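Local coordinates for UPF0141 protein yjdB (Campylobacter jejuni subsp. jejuni HB93-13, PDB 4TN0) that probably transfers phosphoethanolamine groups to periplasmic targets through its zinc-binding, alkaline phosphatase-like catalytic domain, and is required for polymyxin resistance and motility, at residues Asn179-Cys184 with Ile236-Met241. Residues are numbered along the deposited sequence; the frame is centred on the assembly and turned at random.
Sequences NELSKC and IYLHGM
In this alkaline phosphatase-like domain, the short strand 237-238 packs against the disulfide-bearing loop 179-184, with the Leu-238 side chain about 10 Å from the bound zinc ion. The contact is small and mainly apolar. Leu-181 and Tyr-237 carry most of it, their side chains running past each other in opposite directions. Leu-181 CB lies 4.0 Å from Tyr-237 CE1, approaching the ring obliquely. The Leu-181 CD1 methyl continues along the same ring side and reaches Tyr-237 CD1 at 4.0 Å. It also meets Leu-238 CD2 at 4.2 Å. The CB of Tyr-237 points toward the loop. With CG anti to the carbonyl carbon (chi1 -65°), the ring sets its hydroxyl beside Ser-182, where Tyr-237 OH is 3.7 Å from Ser-182 CA. No direct hydrogen bond joins the segments. A water links them instead: it donates to Ser-182 O at 3.0 Å and makes a weak bond to Tyr-237 OH. Next along the chain from Leu-238, His-239 NE2 hydrogen-bonds O1P of the phosphothreonine at position 65. Strand 237-238 pairs antiparallel with strand 230-231, while the loop, tied by the Cys-176 to Cys-184 disulfide, leads into helix 186-211.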
loop_
_atom_site.group_PDB
_atom_site.type_symbol
_atom_site.label_atom_id
_atom_site.label_comp_id
_atom_site.label_asym_id
_atom_site.label_seq_id
_atom_site.Cartn_x
_atom_site.Cartn_y
_atom_site.Cartn_z
ATOM N N ASN A 179 -8.098 -23.690 -3.881
ATOM C CA ASN A 179 -8.137 -23.024 -2.584
ATOM C C ASN A 179 -7.730 -24.014 -1.442
ATOM O O ASN A 179 -7.628 -23.652 -0.278
ATOM C CB ASN A 179 -9.517 -22.405 -2.382
ATOM C CG ASN A 179 -10.600 -23.424 -2.290
ATOM O OD1 ASN A 179 -10.522 -24.478 -2.904
ATOM N ND2 ASN A 179 -11.678 -23.067 -1.604
ATOM N N GLU A 180 -7.643 -25.289 -1.793
ATOM C CA GLU A 180 -7.316 -26.390 -0.883
ATOM C C GLU A 180 -5.797 -26.512 -0.751
ATOM O O GLU A 180 -5.174 -27.467 -1.229
ATOM C CB GLU A 180 -7.975 -27.658 -1.437
ATOM C CG GLU A 180 -9.495 -27.463 -1.516
ATOM C CD GLU A 180 -10.295 -28.676 -2.018
ATOM O OE1 GLU A 180 -9.715 -29.736 -2.278
ATOM O OE2 GLU A 180 -11.535 -28.569 -2.100
ATOM N N LEU A 181 -5.227 -25.519 -0.088
ATOM C CA LEU A 181 -3.797 -25.252 -0.114
ATOM C C LEU A 181 -2.940 -26.355 0.422
ATOM O O LEU A 181 -1.824 -26.546 -0.059
ATOM C CB LEU A 181 -3.497 -23.978 0.677
ATOM C CG LEU A 181 -4.282 -22.760 0.246
ATOM C CD1 LEU A 181 -3.805 -21.554 1.059
ATOM C CD2 LEU A 181 -4.066 -22.541 -1.247
ATOM N N SER A 182 -3.418 -27.092 1.415
ATOM C CA SER A 182 -2.495 -28.081 1.984
ATOM C C SER A 182 -2.278 -29.276 1.043
ATOM O O SER A 182 -1.282 -29.982 1.175
ATOM C CB SER A 182 -2.953 -28.572 3.355
ATOM O OG SER A 182 -4.220 -29.189 3.310
ATOM N N LYS A 183 -3.138 -29.439 0.044
ATOM C CA LYS A 183 -2.958 -30.531 -0.932
ATOM C C LYS A 183 -1.782 -30.276 -1.879
ATOM O O LYS A 183 -1.147 -31.216 -2.344
ATOM C CB LYS A 183 -4.235 -30.724 -1.757
ATOM C CG LYS A 183 -5.407 -31.156 -0.912
ATOM C CD LYS A 183 -6.679 -31.262 -1.699
ATOM C CE LYS A 183 -7.731 -31.946 -0.856
ATOM N NZ LYS A 183 -9.096 -31.995 -1.458
ATOM N N CYS A 184 -1.426 -29.011 -2.075
ATOM C CA CYS A 184 -0.393 -28.629 -3.036
ATOM C C CYS A 184 1.023 -28.859 -2.493
ATOM O O CYS A 184 1.269 -28.730 -1.293
ATOM C CB CYS A 184 -0.533 -27.139 -3.413
ATOM S SG CYS A 184 -1.912 -26.714 -4.522
ATOM N N ILE A 236 1.076 -23.039 9.451
ATOM C CA ILE A 236 0.200 -21.887 9.452
ATOM C C ILE A 236 -0.159 -21.481 8.028
ATOM O O ILE A 236 0.716 -21.381 7.171
ATOM C CB ILE A 236 0.843 -20.699 10.199
ATOM C CG1 ILE A 236 1.393 -21.164 11.548
ATOM C CG2 ILE A 236 -0.158 -19.562 10.359
ATOM C CD1 ILE A 236 2.611 -20.357 11.998
ATOM N N TYR A 237 -1.451 -21.280 7.781
ATOM C CA TYR A 237 -1.919 -20.702 6.510
ATOM C C TYR A 237 -2.642 -19.384 6.712
ATOM O O TYR A 237 -3.090 -19.058 7.830
ATOM C CB TYR A 237 -2.846 -21.675 5.768
ATOM C CG TYR A 237 -2.124 -22.912 5.333
ATOM C CD1 TYR A 237 -1.536 -22.971 4.080
ATOM C CD2 TYR A 237 -1.974 -23.996 6.193
ATOM C CE1 TYR A 237 -0.852 -24.091 3.656
ATOM C CE2 TYR A 237 -1.269 -25.142 5.780
ATOM C CZ TYR A 237 -0.710 -25.176 4.511
ATOM O OH TYR A 237 -0.013 -26.276 4.074
ATOM N N LEU A 238 -2.762 -18.639 5.610
ATOM C CA LEU A 238 -3.499 -17.386 5.568
ATOM C C LEU A 238 -2.912 -16.369 6.569
ATOM O O LEU A 238 -1.686 -16.226 6.693
ATOM C CB LEU A 238 -4.984 -17.647 5.827
ATOM C CG LEU A 238 -5.487 -18.720 4.822
ATOM C CD1 LEU A 238 -6.869 -19.212 5.192
ATOM C CD2 LEU A 238 -5.429 -18.362 3.332
ATOM N N HIS A 239 -3.749 -15.590 7.233
ATOM C CA HIS A 239 -3.180 -14.599 8.126
ATOM C C HIS A 239 -4.033 -14.417 9.353
ATOM O O HIS A 239 -4.704 -15.348 9.782
ATOM C CB HIS A 239 -2.992 -13.265 7.405
ATOM C CG HIS A 239 -4.199 -12.817 6.637
ATOM N ND1 HIS A 239 -4.453 -13.220 5.339
ATOM C CD2 HIS A 239 -5.222 -11.995 6.986
ATOM C CE1 HIS A 239 -5.578 -12.663 4.925
ATOM N NE2 HIS A 239 -6.064 -11.916 5.901
ATOM N N GLY A 240 -3.989 -13.220 9.930
ATOM C CA GLY A 240 -4.821 -12.906 11.064
ATOM C C GLY A 240 -4.415 -13.528 12.394
ATOM O O GLY A 240 -5.220 -13.524 13.326
ATOM N N MET A 241 -3.199 -14.069 12.493
ATOM C CA MET A 241 -2.710 -14.606 13.779
ATOM C C MET A 241 -2.482 -13.427 14.753
ATOM O O MET A 241 -2.030 -12.360 14.333
ATOM C CB MET A 241 -1.422 -15.419 13.564
ATOM C CG MET A 241 -0.838 -16.059 14.829
ATOM S SD MET A 241 0.546 -17.209 14.575
ATOM C CE MET A 241 -0.290 -18.648 13.914
HETATM O O HOH W 1 1.198 -29.165 2.745
#